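Local coordinates for bacteriocin immunity protein (Pseudomonas aeruginosa, PDB 4UHP) that binds the DNase domain of its cognate bacteriocin, pyocin AP41, and probably neutralises it, protecting the producing cell, at residues Ser13-Ile18 and Lys43-Val48. Residues are numbered along the deposited sequence; the frame is centred on the assembly and turned at random.
Sequences SEFLEI and KHFEEV
Phe15 meets Phe45 rim to rim. CZ of Phe15 lies 3.7 Å from CD1 of Phe45, and neither ring sits over the face of the other. The ring centroids are 6.0 Å apart. The planes are turned by only 25°, but this is an apolar contact between rims, not a stack. In both residues CG is anti to the backbone N, which sends the ring into the gap between the helices. The two side chains run at about a right angle to each other.

Aliphatic groups extend this apolar contact. CG2 of Val48 comes within 4.0 Å of CE1 of Phe15, the two side chains passing antiparallel. Within helix 31-49, the same methyl lies 4.2 Å above one face of the His44 ring, displaced from the ring centre. Across the contact, Ile18 reaches His44 more loosely, its CD1 4.5 Å from CD2 of the imidazole.

No hydrogen bond or salt bridge joins the two segments. The polar end of His44 is used elsewhere: its NE2 is hydrogen-bonded to the hydroxyl of Tyr10. The ring of Tyr10 also packs edge-to-face with Phe15. Phe45 continues the apolar layer onto Val57 and Ile58 of helix 56-59 and Val75 of helix 68-81.

The segment axes stay 12.3 Å apart at an angle of 145°, roughly antiparallel, so large side chains bridge the space. The contact belongs to the hydrophobic core of the compact four-helix fold of colicin and pyocin DNase immunity proteins, where it joins helix 12-19 to the C-terminal part of helix 31-49.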
ATOM      1  N   SER D  13      -3.585  -4.280 -24.866  1.00 34.48           N
ATOM      2  CA  SER D  13      -4.897  -4.520 -24.274  1.00 38.13           C
ATOM      3  C   SER D  13      -4.840  -5.574 -23.168  1.00 35.37           C
ATOM      4  O   SER D  13      -5.511  -5.443 -22.143  1.00 30.16           O
ATOM      5  CB  SER D  13      -5.899  -4.944 -25.349  1.00 42.13           C
ATOM      6  OG  SER D  13      -7.171  -5.190 -24.778  1.00 50.32           O
ATOM      7  N   GLU D  14      -4.037  -6.614 -23.377  1.00 35.29           N
ATOM      8  CA  GLU D  14      -3.896  -7.682 -22.388  1.00 33.84           C
ATOM      9  C   GLU D  14      -3.208  -7.195 -21.120  1.00 30.29           C
ATOM     10  O   GLU D  14      -3.552  -7.613 -20.014  1.00 28.17           O
ATOM     11  CB  GLU D  14      -3.115  -8.858 -22.971  1.00 35.35           C
ATOM     12  CG  GLU D  14      -3.899  -9.714 -23.942  1.00 38.77           C
ATOM     13  CD  GLU D  14      -3.032 -10.762 -24.609  1.00 40.95           C
ATOM     14  OE1 GLU D  14      -1.789 -10.646 -24.522  1.00 35.12           O
ATOM     15  OE2 GLU D  14      -3.591 -11.697 -25.219  1.00 46.22           O
ATOM     16  N   PHE D  15      -2.225  -6.318 -21.289  1.00 28.89           N
ATOM     17  CA  PHE D  15      -1.481  -5.781 -20.160  1.00 23.99           C
ATOM     18  C   PHE D  15      -2.337  -4.780 -19.392  1.00 28.61           C
ATOM     19  O   PHE D  15      -2.294  -4.726 -18.162  1.00 31.52           O
ATOM     20  CB  PHE D  15      -0.184  -5.129 -20.638  1.00 24.40           C
ATOM     21  CG  PHE D  15       0.771  -4.791 -19.532  1.00 28.45           C
ATOM     22  CD1 PHE D  15       1.503  -5.785 -18.905  1.00 32.17           C
ATOM     23  CD2 PHE D  15       0.949  -3.478 -19.129  1.00 27.78           C
ATOM     24  CE1 PHE D  15       2.391  -5.477 -17.891  1.00 31.13           C
ATOM     25  CE2 PHE D  15       1.833  -3.163 -18.116  1.00 26.91           C
ATOM     26  CZ  PHE D  15       2.556  -4.164 -17.497  1.00 28.88           C
ATOM     27  N   LEU D  16      -3.119  -3.998 -20.131  1.00 28.94           N
ATOM     28  CA  LEU D  16      -4.070  -3.062 -19.540  1.00 31.86           C
ATOM     29  C   LEU D  16      -5.056  -3.797 -18.637  1.00 33.44           C
ATOM     30  O   LEU D  16      -5.469  -3.281 -17.601  1.00 32.38           O
ATOM     31  CB  LEU D  16      -4.822  -2.302 -20.635  1.00 35.32           C
ATOM     32  CG  LEU D  16      -5.892  -1.308 -20.176  1.00 34.97           C
ATOM     33  CD1 LEU D  16      -5.264  -0.165 -19.392  1.00 32.75           C
ATOM     34  CD2 LEU D  16      -6.683  -0.780 -21.363  1.00 37.54           C
ATOM     35  N   GLU D  17      -5.418  -5.009 -19.047  1.00 34.67           N
ATOM     36  CA  GLU D  17      -6.316  -5.869 -18.284  1.00 35.32           C
ATOM     37  C   GLU D  17      -5.784  -6.143 -16.880  1.00 33.06           C
ATOM     38  O   GLU D  17      -6.542  -6.144 -15.907  1.00 36.45           O
ATOM     39  CB  GLU D  17      -6.536  -7.183 -19.038  1.00 43.25           C
ATOM     40  CG  GLU D  17      -7.344  -8.222 -18.288  1.00 54.25           C
ATOM     41  CD  GLU D  17      -7.764  -9.380 -19.172  1.00 60.16           C
ATOM     42  OE1 GLU D  17      -7.287  -9.452 -20.325  1.00 61.10           O
ATOM     43  OE2 GLU D  17      -8.577 -10.212 -18.717  1.00 63.90           O
ATOM     44  N   ILE D  18      -4.478  -6.370 -16.781  1.00 25.83           N
ATOM     45  CA  ILE D  18      -3.829  -6.600 -15.495  1.00 26.36           C
ATOM     46  C   ILE D  18      -3.794  -5.324 -14.660  1.00 28.12           C
ATOM     47  O   ILE D  18      -4.059  -5.351 -13.454  1.00 24.52           O
ATOM     48  CB  ILE D  18      -2.389  -7.123 -15.675  1.00 28.48           C
ATOM     49  CG1 ILE D  18      -2.393  -8.478 -16.383  1.00 31.86           C
ATOM     50  CG2 ILE D  18      -1.681  -7.231 -14.336  1.00 27.19           C
ATOM     51  CD1 ILE D  18      -1.012  -9.059 -16.574  1.00 36.49           C
ATOM     52  N   LYS D  43       4.714  -7.553  -8.207  1.00 34.77           N
ATOM     53  CA  LYS D  43       6.074  -8.013  -8.430  1.00 31.98           C
ATOM     54  C   LYS D  43       6.242  -8.493  -9.864  1.00 28.23           C
ATOM     55  O   LYS D  43       7.328  -8.400 -10.430  1.00 32.76           O
ATOM     56  CB  LYS D  43       6.444  -9.111  -7.430  1.00 43.20           C
ATOM     57  CG  LYS D  43       6.364  -8.648  -5.974  1.00 49.34           C
ATOM     58  CD  LYS D  43       6.891  -7.219  -5.829  1.00 52.86           C
ATOM     59  CE  LYS D  43       7.234  -6.867  -4.390  1.00 58.56           C
ATOM     60  NZ  LYS D  43       8.492  -6.073  -4.312  1.00 61.96           N
ATOM     61  N   HIS D  44       5.158  -8.983 -10.455  1.00 26.33           N
ATOM     62  CA  HIS D  44       5.165  -9.346 -11.867  1.00 29.88           C
ATOM     63  C   HIS D  44       5.288  -8.102 -12.742  1.00 24.44           C
ATOM     64  O   HIS D  44       6.029  -8.094 -13.724  1.00 29.19           O
ATOM     65  CB  HIS D  44       3.900 -10.120 -12.237  1.00 32.02           C
ATOM     66  CG  HIS D  44       3.775 -10.406 -13.700  1.00 35.17           C
ATOM     67  ND1 HIS D  44       4.564 -11.333 -14.347  1.00 37.33           N
ATOM     68  CD2 HIS D  44       2.959  -9.880 -14.644  1.00 33.78           C
ATOM     69  CE1 HIS D  44       4.233 -11.369 -15.627  1.00 36.88           C
ATOM     70  NE2 HIS D  44       3.265 -10.497 -15.833  1.00 35.48           N
ATOM     71  N   PHE D  45       4.546  -7.059 -12.377  1.00 23.11           N
ATOM     72  CA  PHE D  45       4.615  -5.770 -13.060  1.00 21.68           C
ATOM     73  C   PHE D  45       6.049  -5.253 -13.091  1.00 22.41           C
ATOM     74  O   PHE D  45       6.573  -4.903 -14.149  1.00 21.16           O
ATOM     75  CB  PHE D  45       3.699  -4.750 -12.371  1.00 19.40           C
ATOM     76  CG  PHE D  45       3.773  -3.367 -12.959  1.00 19.58           C
ATOM     77  CD1 PHE D  45       2.934  -2.997 -13.999  1.00 21.14           C
ATOM     78  CD2 PHE D  45       4.676  -2.434 -12.469  1.00 21.01           C
ATOM     79  CE1 PHE D  45       2.997  -1.726 -14.543  1.00 18.30           C
ATOM     80  CE2 PHE D  45       4.747  -1.163 -13.012  1.00 20.27           C
ATOM     81  CZ  PHE D  45       3.904  -0.810 -14.050  1.00 15.25           C
ATOM     82  N   GLU D  46       6.678  -5.212 -11.922  1.00 23.43           N
ATOM     83  CA  GLU D  46       8.053  -4.736 -11.801  1.00 28.41           C
ATOM     84  C   GLU D  46       9.026  -5.595 -12.603  1.00 30.49           C
ATOM     85  O   GLU D  46      10.001  -5.095 -13.168  1.00 29.91           O
ATOM     86  CB  GLU D  46       8.471  -4.705 -10.331  1.00 27.98           C
ATOM     87  CG  GLU D  46       7.556  -3.862  -9.467  1.00 24.31           C
ATOM     88  CD  GLU D  46       7.905  -3.923  -7.995  1.00 29.96           C
ATOM     89  OE1 GLU D  46       8.619  -4.862  -7.577  1.00 33.11           O
ATOM     90  OE2 GLU D  46       7.457  -3.024  -7.256  1.00 31.15           O
ATOM     91  N   GLU D  47       8.749  -6.893 -12.651  1.00 31.64           N
ATOM     92  CA  GLU D  47       9.624  -7.836 -13.334  1.00 38.01           C
ATOM     93  C   GLU D  47       9.625  -7.636 -14.847  1.00 37.09           C
ATOM     94  O   GLU D  47      10.686  -7.535 -15.462  1.00 34.39           O
ATOM     95  CB  GLU D  47       9.210  -9.271 -13.003  1.00 43.69           C
ATOM     96  CG  GLU D  47       9.981 -10.334 -13.768  1.00 56.49           C
ATOM     97  CD  GLU D  47       9.499 -11.735 -13.453  1.00 63.78           C
ATOM     98  OE1 GLU D  47       8.769 -11.901 -12.453  1.00 64.54           O
ATOM     99  OE2 GLU D  47       9.848 -12.670 -14.205  1.00 69.36           O
ATOM    100  N   VAL D  48       8.439  -7.573 -15.444  1.00 29.30           N
ATOM    101  CA  VAL D  48       8.334  -7.563 -16.902  1.00 32.56           C
ATOM    102  C   VAL D  48       8.555  -6.181 -17.517  1.00 27.61           C
ATOM    103  O   VAL D  48       8.986  -6.080 -18.664  1.00 30.22           O
ATOM    104  CB  VAL D  48       6.963  -8.100 -17.374  1.00 28.76           C
ATOM    105  CG1 VAL D  48       6.808  -9.562 -16.989  1.00 35.63           C
ATOM    106  CG2 VAL D  48       5.827  -7.266 -16.804  1.00 24.79           C
TER